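Local structure of conserved domain protein (3PNN) at residues 36-41 / 296-301; 80-85 / 103-108; 170-173 / 179-182; 188-193 / 207-212. The protein probably transfers sugar units to form glycosidic linkages, as a cytoplasmic glycosyltransferase with an alpha/beta/alpha Rossmann-like fold. All blocks are in the same frame, centred on the assembly; numbering follows the deposited sequence. Where two conformers were deposited one is given.

From the N terminus, the chain enters helix 35-46, which holds the first half of contact 1; its partner, loop 296-301, lies near the C terminus, so this contact closes a loop of 254 residues in which the other three are nested. Contacts 2, 3 and 4 follow in series within it. Contact 2 joins the end of strand 77-81 to helix 103-108. Contact 3 pairs the two strands of the hairpin 166-173/179-191 near its turn, and contact 4 ties the far end of strand 179-191 to the loop before strand 212-215. Contacts 3 and 4 touch where Val-170 packs on Leu-207 and Ile-188 and Pro-212 meets Cys-171 and Val-173, whereas contacts 2 and 4 lie on opposite sides of the chain's centre.

Contact 1 (36-41 / 296-301); sequences MDYSVY and GEYPTK
With chi1 at -71°, Tyr-38 sends its ring out anti to its own carbonyl carbon, while Tyr-41, three residues later in the helix, swings CG opposite the backbone N (chi1 -170°); both rings thereby reach Tyr-298, and Tyr-41 also reaches Pro-299. Tyr-38 and Tyr-298 make a T-shaped (edge-to-face) pair with ring centroids 4.9 Å apart and planes at 87°. CD1 of Tyr-38 stands over the centre of the Tyr-298 ring, 3.7 Å from Tyr-298 CD1, and presents its C-H edge to the pi cloud. Tyr-41 approaches the same ring at its edge, its CD2 lying 3.9 Å from Tyr-298 CD1, and its OH packs 3.3 Å from Pro-299 CD. Tyrosine suits position 38 twice over, since the ring packs and the hydroxyl reaches water: Tyr-38 OH pairs with one water at 2.7 Å that donates to Pro-299 O, and with another that donates to Thr-300 O. The hydroxyl of Tyr-298 bonds to Asp-42. The loop leaves helix 282-294 through a Schellman motif at Gly-296, and Glu-297 O accepts a hydrogen bond from Arg-45 NH2, while Met-36 and Val-40 of helix 35-46 pack on helix 60-71 and strand 50-55.

Contact 2 (80-85 / 103-108); sequences VFQELD and TNHAVL
Gln-82, just past strand 77-81, meets His-105 and Ala-106 of helix 103-108, a contact between the loop that follows the strand and the helix, inside the Rossmann-like alpha/beta fold. One hydrogen bond spans it: Gln-82 NE2 donates to His-105 ND1 at 3.2 Å, with an angle of 160° at the hydrogen. The amide lies nearly coplanar with the imidazole, their planes 27° apart, and NE2 arrives at the ring edge, where the ND1 acceptor points. Gln-82 gets there by an extended chain, CG trans to the backbone N (chi1 180°). Both ends of each polar group are employed, for Gln-82 OE1 takes a bond from Arg-56 and His-105 NE2 bonds to Arg-86 O; this is consistent with the imidazole carrying its proton on NE2. Glutamine fits because one amide supplies a donor and an acceptor, and histidine because its ring does the same.

Packing supplies the rest. Gln-82 CG rests 3.4 Å from His-105 ND1, and the small Ala-106 lets the backbones close to 5.6 Å between Gln-82 CA and Ala-106 CA. Ala-106 CB lies 3.9 Å from Gln-82 CD. The imidazole is further held by an edge-to-face partner, Trp-101. At another ring edge, His-105 CE1 approaches Glu-83 O to 3.3 Å.

Contact 3 (170-173 / 179-182); sequences VCQV and LTGV
Gln-172 lies across from both Thr-180 and Gly-181, a classic beta bulge in the antiparallel hairpin of strands 166-173 and 179-191. Two strong backbone bonds serve Gln-172: its N donates to Gly-181 O at 2.8 Å, nearly straight at 170°, and its O accepts Thr-180 N at 2.8 Å and 175°. Thr-180 OG1 also lies near Gln-172 O, but that bond is long and weak and its proton is not settled. Carbonyl oxygens gain CA-H...O contacts as well, Cys-171 CA lying 3.4 Å from Gly-181 O and Val-182 CA 3.4 Å from Val-170 O. Donors that turn away from the partner strand are met by others: Cys-171 N probably bonds to Pro-212 O, and Val-182 N bonds to Asn-254 OD1. Gly-181, the second residue of the bulge, keeps an extended backbone and pairs with Gln-172.

The bulge shifts the register by one, leaving Cys-171, Val-173, Leu-179 and Val-182 on one face. There, the buried Leu-179 packs against Val-253 and Ile-257 of helix 249-259, a place that suits a branched apolar side chain. Placing CG opposite its backbone N (chi1 -171°), Leu-179 brings CD1 to 3.6 Å from Cys-171 CB.

Contact 4 (188-193 / 207-212); sequences IERTDG and LAEDAP
The salt bridge of Arg-190 and Glu-209 ties the end of strand 179-191 to the type I beta turn from Ala-208 to Ala-211, on the surface of the protein. Arg-190 grips the carboxylate side-on with two nitrogens, NE reaching Glu-209 OE2 at 2.9 Å and NH1 reaching Glu-209 OE1 at 2.8 Å. Both oxygens offer their syn lone pairs, and the guanidinium and carboxylate planes are only 15° apart, so the two groups lie nearly flat together. An extended start (CG trans to the backbone N, chi1 -172°) followed by a bend at chi3 carries the guanidinium across to the turn. Its NH1 has a second acceptor, Gly-157 O, which fixes its rotation further. Arginine suits the place because a single planar group can serve a carboxylate and a carbonyl at once.

A water adds a bridge, donating to Glu-209 OE2 at 2.8 Å and to Gly-193 O at 2.7 Å. Gly-193 has positive phi (91°), a conformation in which a side chain would clash with the preceding carbonyl. The turn is closed by the hydrogen bond from Ala-211 N to Ala-208 O. Apart from the salt bridge, Ile-188 CG2 meets Leu-207 CD2 at 4.4 Å, a loose contact. These two apolar side chains continue the packing with Ile-195 and Phe-197 of strand 194-198 and Val-166 and Val-170 of strand 166-173.

Contact 1 (36-41 / 296-301)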
loop_
_atom_site.group_PDB
_atom_site.type_symbol
_atom_site.label_atom_id
_atom_site.label_comp_id
_atom_site.label_asym_id
_atom_site.label_seq_id
_atom_site.Cartn_x
_atom_site.Cartn_y
_atom_site.Cartn_z
HETATM N N MSE A 36 5.063 -2.210 10.778
HETATM C CA MSE A 36 5.672 -1.069 10.101
HETATM C C MSE A 36 7.190 -1.061 10.272
HETATM O O MSE A 36 7.933 -0.757 9.329
HETATM C CB MSE A 36 5.077 0.255 10.603
HETATM C CG MSE A 36 5.807 1.468 10.039
HETATM SE SE MSE A 36 5.277 3.095 10.962
HETATM C CE MSE A 36 3.413 3.033 10.453
ATOM N N ASP A 37 7.647 -1.392 11.475
ATOM C CA ASP A 37 9.078 -1.482 11.765
ATOM C C ASP A 37 9.802 -2.471 10.851
ATOM O O ASP A 37 10.907 -2.185 10.382
ATOM C CB ASP A 37 9.328 -1.903 13.222
ATOM C CG ASP A 37 8.968 -0.809 14.235
ATOM O OD1 ASP A 37 8.898 0.386 13.860
ATOM O OD2 ASP A 37 8.754 -1.166 15.412
ATOM N N TYR A 38 9.214 -3.648 10.635
ATOM C CA TYR A 38 9.817 -4.613 9.691
ATOM C C TYR A 38 9.919 -4.017 8.283
ATOM O O TYR A 38 10.936 -4.190 7.613
ATOM C CB TYR A 38 9.050 -5.947 9.686
ATOM C CG TYR A 38 9.300 -6.685 10.975
ATOM C CD1 TYR A 38 10.381 -7.564 11.097
ATOM C CD2 TYR A 38 8.506 -6.451 12.098
ATOM C CE1 TYR A 38 10.648 -8.210 12.297
ATOM C CE2 TYR A 38 8.764 -7.106 13.311
ATOM C CZ TYR A 38 9.834 -7.972 13.401
ATOM O OH TYR A 38 10.109 -8.611 14.602
ATOM N N SER A 39 8.895 -3.283 7.855
ATOM C CA SER A 39 8.940 -2.651 6.521
ATOM C C SER A 39 10.071 -1.643 6.418
ATOM O O SER A 39 10.807 -1.628 5.431
ATOM C CB SER A 39 7.620 -1.953 6.196
ATOM O OG SER A 39 6.605 -2.916 5.973
ATOM N N VAL A 40 10.196 -0.789 7.432
ATOM C CA VAL A 40 11.233 0.232 7.417
ATOM C C VAL A 40 12.614 -0.405 7.464
ATOM O O VAL A 40 13.509 -0.012 6.719
ATOM C CB VAL A 40 11.050 1.269 8.557
ATOM C CG1 VAL A 40 12.246 2.233 8.607
ATOM C CG2 VAL A 40 9.727 2.021 8.362
ATOM N N TYR A 41 12.786 -1.398 8.332
ATOM C CA TYR A 41 14.052 -2.125 8.399
ATOM C C TYR A 41 14.434 -2.693 7.022
ATOM O O TYR A 41 15.578 -2.552 6.564
ATOM C CB TYR A 41 13.950 -3.247 9.445
ATOM C CG TYR A 41 15.265 -3.914 9.782
ATOM C CD1 TYR A 41 16.093 -3.402 10.788
ATOM C CD2 TYR A 41 15.676 -5.051 9.110
ATOM C CE1 TYR A 41 17.290 -4.011 11.105
ATOM C CE2 TYR A 41 16.883 -5.664 9.415
ATOM C CZ TYR A 41 17.684 -5.137 10.411
ATOM O OH TYR A 41 18.877 -5.748 10.718
ATOM N N GLY A 296 17.431 -15.955 11.686
ATOM C CA GLY A 296 18.420 -14.921 11.448
ATOM C C GLY A 296 18.066 -13.867 10.409
ATOM O O GLY A 296 18.916 -13.050 10.058
ATOM N N GLU A 297 16.821 -13.861 9.931
ATOM C CA GLU A 297 16.405 -12.899 8.907
ATOM C C GLU A 297 16.323 -11.489 9.495
ATOM O O GLU A 297 16.531 -10.506 8.787
ATOM C CB GLU A 297 15.060 -13.305 8.281
ATOM C CG GLU A 297 14.483 -12.329 7.227
ATOM C CD GLU A 297 15.020 -12.554 5.815
ATOM O OE1 GLU A 297 16.116 -13.139 5.672
ATOM O OE2 GLU A 297 14.342 -12.147 4.846
ATOM N N TYR A 298 16.040 -11.401 10.794
ATOM C CA TYR A 298 15.952 -10.130 11.510
ATOM C C TYR A 298 16.609 -10.282 12.864
ATOM O O TYR A 298 16.592 -11.371 13.435
ATOM C CB TYR A 298 14.482 -9.715 11.754
ATOM C CG TYR A 298 13.701 -9.531 10.480
ATOM C CD1 TYR A 298 13.772 -8.342 9.768
ATOM C CD2 TYR A 298 12.910 -10.553 9.980
ATOM C CE1 TYR A 298 13.079 -8.175 8.578
ATOM C CE2 TYR A 298 12.216 -10.402 8.792
ATOM C CZ TYR A 298 12.300 -9.213 8.101
ATOM O OH TYR A 298 11.617 -9.068 6.926
ATOM N N PRO A 299 17.154 -9.181 13.406
ATOM C CA PRO A 299 17.580 -9.202 14.808
ATOM C C PRO A 299 16.364 -9.218 15.727
ATOM O O PRO A 299 15.269 -8.835 15.306
ATOM C CB PRO A 299 18.325 -7.875 14.956
ATOM C CG PRO A 299 17.649 -6.978 13.985
ATOM C CD PRO A 299 17.371 -7.862 12.789
ATOM N N THR A 300 16.539 -9.652 16.972
ATOM C CA THR A 300 15.397 -9.677 17.893
ATOM C C THR A 300 14.758 -8.302 18.074
ATOM O O THR A 300 13.537 -8.176 18.100
ATOM C CB THR A 300 15.766 -10.250 19.266
ATOM O OG1 THR A 300 16.175 -11.607 19.110
ATOM C CG2 THR A 300 14.549 -10.197 20.202
ATOM N N LYS A 301 15.582 -7.268 18.191
ATOM C CA LYS A 301 15.071 -5.906 18.294
ATOM C C LYS A 301 15.534 -5.104 17.088
ATOM O O LYS A 301 16.727 -5.008 16.820
ATOM C CB LYS A 301 15.558 -5.224 19.578
ATOM C CG LYS A 301 14.979 -5.813 20.843
ATOM C CD LYS A 301 15.427 -5.045 22.076
ATOM C CE LYS A 301 14.940 -5.736 23.341
ATOM N NZ LYS A 301 15.272 -7.193 23.321
HETATM O O HOH W 1 10.533 -7.411 17.195
HETATM O O HOH W 2 12.496 -9.746 14.905
#

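Contact 2 (80-85 / 103-108)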
loop_
_atom_site.group_PDB
_atom_site.type_symbol
_atom_site.label_atom_id
_atom_site.label_comp_id
_atom_site.label_asym_id
_atom_site.label_seq_id
_atom_site.Cartn_x
_atom_site.Cartn_y
_atom_site.Cartn_z
ATOM N N VAL A 80 3.600 14.147 5.614
ATOM C CA VAL A 80 2.615 14.916 4.859
ATOM C C VAL A 80 1.238 14.584 5.411
ATOM O O VAL A 80 1.075 13.592 6.120
ATOM C CB VAL A 80 2.683 14.684 3.323
ATOM C CG1 VAL A 80 4.060 15.077 2.798
ATOM C CG2 VAL A 80 2.342 13.221 2.937
ATOM N N PHE A 81 0.253 15.430 5.120
ATOM C CA PHE A 81 -1.026 15.340 5.826
ATOM C C PHE A 81 -2.228 15.211 4.901
ATOM O O PHE A 81 -2.425 16.033 4.005
ATOM C CB PHE A 81 -1.201 16.568 6.736
ATOM C CG PHE A 81 -0.137 16.673 7.781
ATOM C CD1 PHE A 81 -0.293 16.053 9.009
ATOM C CD2 PHE A 81 1.047 17.347 7.511
ATOM C CE1 PHE A 81 0.712 16.118 9.973
ATOM C CE2 PHE A 81 2.051 17.423 8.460
ATOM C CZ PHE A 81 1.880 16.805 9.695
ATOM N N GLN A 82 -3.046 14.192 5.137
ATOM C CA GLN A 82 -4.277 14.025 4.365
ATOM C C GLN A 82 -5.430 14.668 5.102
ATOM O O GLN A 82 -5.816 14.200 6.174
ATOM C CB GLN A 82 -4.591 12.541 4.139
ATOM C CG GLN A 82 -5.889 12.315 3.337
ATOM C CD GLN A 82 -6.370 10.864 3.340
ATOM O OE1 GLN A 82 -6.223 10.148 4.334
ATOM N NE2 GLN A 82 -6.973 10.436 2.230
ATOM N N GLU A 83 -5.977 15.744 4.539
ATOM C CA GLU A 83 -7.148 16.397 5.114
ATOM C C GLU A 83 -8.284 16.473 4.090
ATOM O O GLU A 83 -8.052 16.484 2.878
ATOM C CB GLU A 83 -6.797 17.790 5.649
ATOM C CG GLU A 83 -5.619 17.824 6.644
ATOM C CD GLU A 83 -5.835 16.970 7.905
ATOM O OE1 GLU A 83 -6.996 16.807 8.349
ATOM O OE2 GLU A 83 -4.828 16.465 8.462
ATOM N N LEU A 84 -9.513 16.529 4.587
ATOM C CA LEU A 84 -10.692 16.543 3.727
ATOM C C LEU A 84 -10.727 17.728 2.764
ATOM O O LEU A 84 -11.258 17.619 1.661
ATOM C CB LEU A 84 -11.968 16.524 4.579
ATOM C CG LEU A 84 -12.243 15.270 5.411
ATOM C CD1 LEU A 84 -13.328 15.549 6.454
ATOM C CD2 LEU A 84 -12.628 14.102 4.509
ATOM N N ASP A 85 -10.166 18.859 3.186
ATOM C CA ASP A 85 -10.245 20.087 2.396
ATOM C C ASP A 85 -9.073 20.269 1.427
ATOM O O ASP A 85 -8.972 21.294 0.752
ATOM C CB ASP A 85 -10.396 21.320 3.302
ATOM C CG ASP A 85 -9.164 21.579 4.161
ATOM O OD1 ASP A 85 -8.214 20.766 4.126
ATOM O OD2 ASP A 85 -9.145 22.605 4.878
ATOM N N THR A 103 -7.389 6.086 -0.709
ATOM C CA THR A 103 -5.941 5.879 -0.767
ATOM C C THR A 103 -5.197 6.694 -1.828
ATOM O O THR A 103 -4.044 7.079 -1.609
ATOM C CB THR A 103 -5.547 4.390 -0.944
ATOM O OG1 THR A 103 -6.100 3.891 -2.172
ATOM C CG2 THR A 103 -6.057 3.569 0.230
ATOM N N ASN A 104 -5.810 6.928 -2.986
ATOM C CA ASN A 104 -5.090 7.694 -4.000
ATOM C C ASN A 104 -5.136 9.200 -3.681
ATOM O O ASN A 104 -4.272 9.944 -4.122
ATOM C CB ASN A 104 -5.553 7.364 -5.431
ATOM C CG ASN A 104 -4.431 7.495 -6.459
ATOM O OD1 ASN A 104 -3.867 8.571 -6.652
ATOM N ND2 ASN A 104 -4.122 6.401 -7.139
ATOM N N HIS A 105 -6.106 9.638 -2.873
ATOM C CA HIS A 105 -6.073 11.018 -2.367
ATOM C C HIS A 105 -4.935 11.166 -1.339
ATOM O O HIS A 105 -4.212 12.158 -1.332
ATOM C CB HIS A 105 -7.415 11.441 -1.763
ATOM C CG HIS A 105 -7.384 12.779 -1.084
ATOM N ND1 HIS A 105 -7.381 12.920 0.290
ATOM C CD2 HIS A 105 -7.362 14.036 -1.588
ATOM C CE1 HIS A 105 -7.358 14.205 0.600
ATOM N NE2 HIS A 105 -7.349 14.904 -0.521
ATOM N N ALA A 106 -4.780 10.165 -0.481
ATOM C CA ALA A 106 -3.630 10.102 0.420
ATOM C C ALA A 106 -2.299 10.167 -0.341
ATOM O O ALA A 106 -1.380 10.878 0.070
ATOM C CB ALA A 106 -3.700 8.850 1.282
ATOM N N VAL A 107 -2.187 9.438 -1.450
ATOM C CA VAL A 107 -0.981 9.493 -2.269
ATOM C C VAL A 107 -0.707 10.912 -2.792
ATOM O O VAL A 107 0.437 11.384 -2.779
ATOM C CB VAL A 107 -1.049 8.504 -3.474
ATOM C CG1 VAL A 107 0.102 8.759 -4.437
ATOM C CG2 VAL A 107 -1.005 7.054 -2.980
ATOM N N LEU A 108 -1.750 11.586 -3.264
ATOM C CA LEU A 108 -1.607 12.956 -3.762
ATOM C C LEU A 108 -0.965 13.895 -2.732
ATOM O O LEU A 108 -0.364 14.899 -3.096
ATOM C CB LEU A 108 -2.960 13.524 -4.202
ATOM C CG LEU A 108 -3.420 13.105 -5.600
ATOM C CD1 LEU A 108 -4.849 13.531 -5.836
ATOM C CD2 LEU A 108 -2.488 13.709 -6.661
#

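Contact 3 (170-173 / 179-182)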
loop_
_atom_site.group_PDB
_atom_site.type_symbol
_atom_site.label_atom_id
_atom_site.label_comp_id
_atom_site.label_asym_id
_atom_site.label_seq_id
_atom_site.Cartn_x
_atom_site.Cartn_y
_atom_site.Cartn_z
ATOM N N VAL A 170 -7.378 -8.130 -7.823
ATOM C CA VAL A 170 -7.139 -9.262 -8.717
ATOM C C VAL A 170 -6.588 -8.771 -10.053
ATOM O O VAL A 170 -7.191 -7.922 -10.714
ATOM C CB VAL A 170 -8.417 -10.101 -8.929
ATOM C CG1 VAL A 170 -8.161 -11.188 -9.957
ATOM C CG2 VAL A 170 -8.861 -10.719 -7.605
ATOM N N CYS A 171 -5.432 -9.302 -10.441
ATOM C CA CYS A 171 -4.691 -8.763 -11.572
ATOM C C CYS A 171 -4.744 -9.649 -12.808
ATOM O O CYS A 171 -4.659 -10.864 -12.704
ATOM C CB CYS A 171 -3.221 -8.615 -11.186
ATOM S SG CYS A 171 -2.971 -7.374 -9.939
ATOM N N GLN A 172 -4.862 -9.020 -13.972
ATOM C CA GLN A 172 -4.648 -9.710 -15.240
ATOM C C GLN A 172 -3.263 -9.318 -15.708
ATOM O O GLN A 172 -2.952 -8.130 -15.782
ATOM C CB GLN A 172 -5.686 -9.275 -16.272
ATOM C CG GLN A 172 -7.115 -9.400 -15.757
ATOM C CD GLN A 172 -7.420 -10.811 -15.299
ATOM O OE1 GLN A 172 -7.084 -11.776 -15.986
ATOM N NE2 GLN A 172 -8.046 -10.942 -14.129
ATOM N N VAL A 173 -2.430 -10.309 -16.019
ATOM C CA VAL A 173 -1.037 -10.050 -16.383
ATOM C C VAL A 173 -0.677 -10.803 -17.662
ATOM O O VAL A 173 -0.948 -12.000 -17.787
ATOM C CB VAL A 173 -0.080 -10.455 -15.248
ATOM C CG1 VAL A 173 1.355 -10.050 -15.575
ATOM C CG2 VAL A 173 -0.514 -9.816 -13.927
ATOM N N LEU A 179 0.865 -5.603 -16.445
ATOM C CA LEU A 179 -0.486 -5.540 -15.899
ATOM C C LEU A 179 -1.438 -5.034 -16.975
ATOM O O LEU A 179 -1.206 -3.980 -17.574
ATOM C CB LEU A 179 -0.512 -4.576 -14.698
ATOM C CG LEU A 179 -1.794 -4.538 -13.871
ATOM C CD1 LEU A 179 -2.051 -5.922 -13.298
ATOM C CD2 LEU A 179 -1.732 -3.462 -12.753
ATOM N N THR A 180 -2.503 -5.775 -17.244
ATOM C CA THR A 180 -3.464 -5.311 -18.242
ATOM C C THR A 180 -4.764 -4.898 -17.572
ATOM O O THR A 180 -5.604 -4.245 -18.187
ATOM C CB THR A 180 -3.757 -6.377 -19.318
ATOM O OG1 THR A 180 -4.349 -7.520 -18.697
ATOM C CG2 THR A 180 -2.481 -6.790 -20.029
ATOM N N GLY A 181 -4.927 -5.277 -16.308
ATOM C CA GLY A 181 -6.121 -4.906 -15.566
ATOM C C GLY A 181 -5.997 -5.250 -14.097
ATOM O O GLY A 181 -5.383 -6.249 -13.735
ATOM N N VAL A 182 -6.579 -4.420 -13.239
ATOM C CA VAL A 182 -6.658 -4.740 -11.827
ATOM C C VAL A 182 -7.990 -4.247 -11.265
ATOM O O VAL A 182 -8.407 -3.106 -11.508
ATOM C CB VAL A 182 -5.442 -4.172 -11.046
ATOM C CG1 VAL A 182 -5.303 -2.666 -11.274
ATOM C CG2 VAL A 182 -5.551 -4.498 -9.572
#

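Contact 4 (188-193 / 207-212)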
loop_
_atom_site.group_PDB
_atom_site.type_symbol
_atom_site.label_atom_id
_atom_site.label_comp_id
_atom_site.label_asym_id
_atom_site.label_seq_id
_atom_site.Cartn_x
_atom_site.Cartn_y
_atom_site.Cartn_z
ATOM N N ILE A 188 -13.061 -13.101 -1.121
ATOM C CA ILE A 188 -12.290 -14.221 -1.645
ATOM C C ILE A 188 -12.000 -15.233 -0.542
ATOM O O ILE A 188 -11.400 -14.902 0.485
ATOM C CB ILE A 188 -10.954 -13.756 -2.263
ATOM C CG1 ILE A 188 -11.196 -12.627 -3.267
ATOM C CG2 ILE A 188 -10.220 -14.942 -2.904
ATOM C CD1 ILE A 188 -9.925 -11.961 -3.762
ATOM N N GLU A 189 -12.422 -16.469 -0.768
ATOM C CA GLU A 189 -12.215 -17.540 0.194
ATOM C C GLU A 189 -11.884 -18.835 -0.522
ATOM O O GLU A 189 -12.359 -19.077 -1.634
ATOM C CB GLU A 189 -13.484 -17.775 1.025
ATOM C CG GLU A 189 -13.807 -16.707 2.043
ATOM C CD GLU A 189 -14.967 -17.109 2.948
ATOM O OE1 GLU A 189 -16.127 -16.802 2.598
ATOM O OE2 GLU A 189 -14.716 -17.738 4.002
ATOM N N ARG A 190 -11.091 -19.682 0.122
ATOM C CA ARG A 190 -10.926 -21.034 -0.373
ATOM C C ARG A 190 -11.995 -21.878 0.287
ATOM O O ARG A 190 -11.908 -22.192 1.477
ATOM C CB ARG A 190 -9.538 -21.603 -0.068
ATOM C CG ARG A 190 -9.294 -22.948 -0.744
ATOM C CD ARG A 190 -7.964 -23.573 -0.361
ATOM N NE ARG A 190 -6.818 -22.825 -0.871
ATOM C CZ ARG A 190 -6.038 -22.044 -0.125
ATOM N NH1 ARG A 190 -5.017 -21.405 -0.678
ATOM N NH2 ARG A 190 -6.276 -21.904 1.177
ATOM N N THR A 191 -13.019 -22.213 -0.489
ATOM C CA THR A 191 -14.113 -23.035 -0.004
ATOM C C THR A 191 -13.934 -24.442 -0.556
ATOM O O THR A 191 -14.104 -24.679 -1.753
ATOM C CB THR A 191 -15.474 -22.441 -0.406
ATOM O OG1 THR A 191 -15.420 -21.995 -1.768
ATOM C CG2 THR A 191 -15.803 -21.249 0.479
ATOM N N ASP A 192 -13.555 -25.357 0.329
ATOM C CA ASP A 192 -13.231 -26.733 -0.035
ATOM C C ASP A 192 -12.477 -26.875 -1.363
ATOM O O ASP A 192 -13.043 -27.293 -2.376
ATOM C CB ASP A 192 -14.487 -27.608 -0.033
ATOM C CG ASP A 192 -14.169 -29.081 0.153
ATOM O OD1 ASP A 192 -12.988 -29.462 -0.003
ATOM O OD2 ASP A 192 -15.100 -29.856 0.459
ATOM N N GLY A 193 -11.195 -26.522 -1.348
ATOM C CA GLY A 193 -10.312 -26.803 -2.465
ATOM C C GLY A 193 -10.194 -25.737 -3.539
ATOM O O GLY A 193 -9.172 -25.661 -4.214
ATOM N N LEU A 207 -10.367 -18.717 -8.920
ATOM C CA LEU A 207 -9.024 -18.200 -9.091
ATOM C C LEU A 207 -8.051 -19.342 -8.853
ATOM O O LEU A 207 -8.226 -20.118 -7.917
ATOM C CB LEU A 207 -8.768 -17.101 -8.053
ATOM C CG LEU A 207 -8.775 -15.607 -8.394
ATOM C CD1 LEU A 207 -9.643 -15.255 -9.574
ATOM C CD2 LEU A 207 -9.165 -14.788 -7.161
ATOM N N ALA A 208 -7.020 -19.442 -9.688
ATOM C CA ALA A 208 -5.941 -20.396 -9.452
ATOM C C ALA A 208 -5.172 -20.028 -8.187
ATOM O O ALA A 208 -5.147 -18.860 -7.789
ATOM C CB ALA A 208 -4.997 -20.424 -10.647
ATOM N N GLU A 209 -4.530 -21.012 -7.561
ATOM C CA GLU A 209 -3.723 -20.738 -6.370
ATOM C C GLU A 209 -2.638 -19.683 -6.627
ATOM O O GLU A 209 -2.298 -18.894 -5.732
ATOM C CB GLU A 209 -3.075 -22.023 -5.849
ATOM C CG GLU A 209 -4.067 -23.034 -5.278
ATOM C CD GLU A 209 -4.613 -22.627 -3.917
ATOM O OE1 GLU A 209 -3.930 -21.874 -3.183
ATOM O OE2 GLU A 209 -5.730 -23.075 -3.577
ATOM N N ASP A 210 -2.084 -19.690 -7.839
ATOM C CA ASP A 210 -0.987 -18.779 -8.182
ATOM C C ASP A 210 -1.431 -17.506 -8.909
ATOM O O ASP A 210 -0.599 -16.759 -9.420
ATOM C CB ASP A 210 0.075 -19.502 -9.022
ATOM C CG ASP A 210 -0.463 -19.985 -10.361
ATOM O OD1 ASP A 210 -1.688 -19.865 -10.601
ATOM O OD2 ASP A 210 0.343 -20.481 -11.178
ATOM N N ALA A 211 -2.736 -17.257 -8.966
ATOM C CA ALA A 211 -3.241 -16.038 -9.597
ATOM C C ALA A 211 -2.623 -14.807 -8.933
ATOM O O ALA A 211 -2.604 -14.699 -7.704
ATOM C CB ALA A 211 -4.765 -15.979 -9.492
ATOM N N PRO A 212 -2.123 -13.866 -9.742
ATOM C CA PRO A 212 -1.447 -12.699 -9.163
ATOM C C PRO A 212 -2.434 -11.728 -8.511
ATOM O O PRO A 212 -3.535 -11.509 -9.047
ATOM C CB PRO A 212 -0.798 -12.019 -10.374
ATOM C CG PRO A 212 -1.140 -12.869 -11.577
ATOM C CD PRO A 212 -2.219 -13.799 -11.209
HETATM O O HOH W 3 -7.515 -23.948 -5.561
#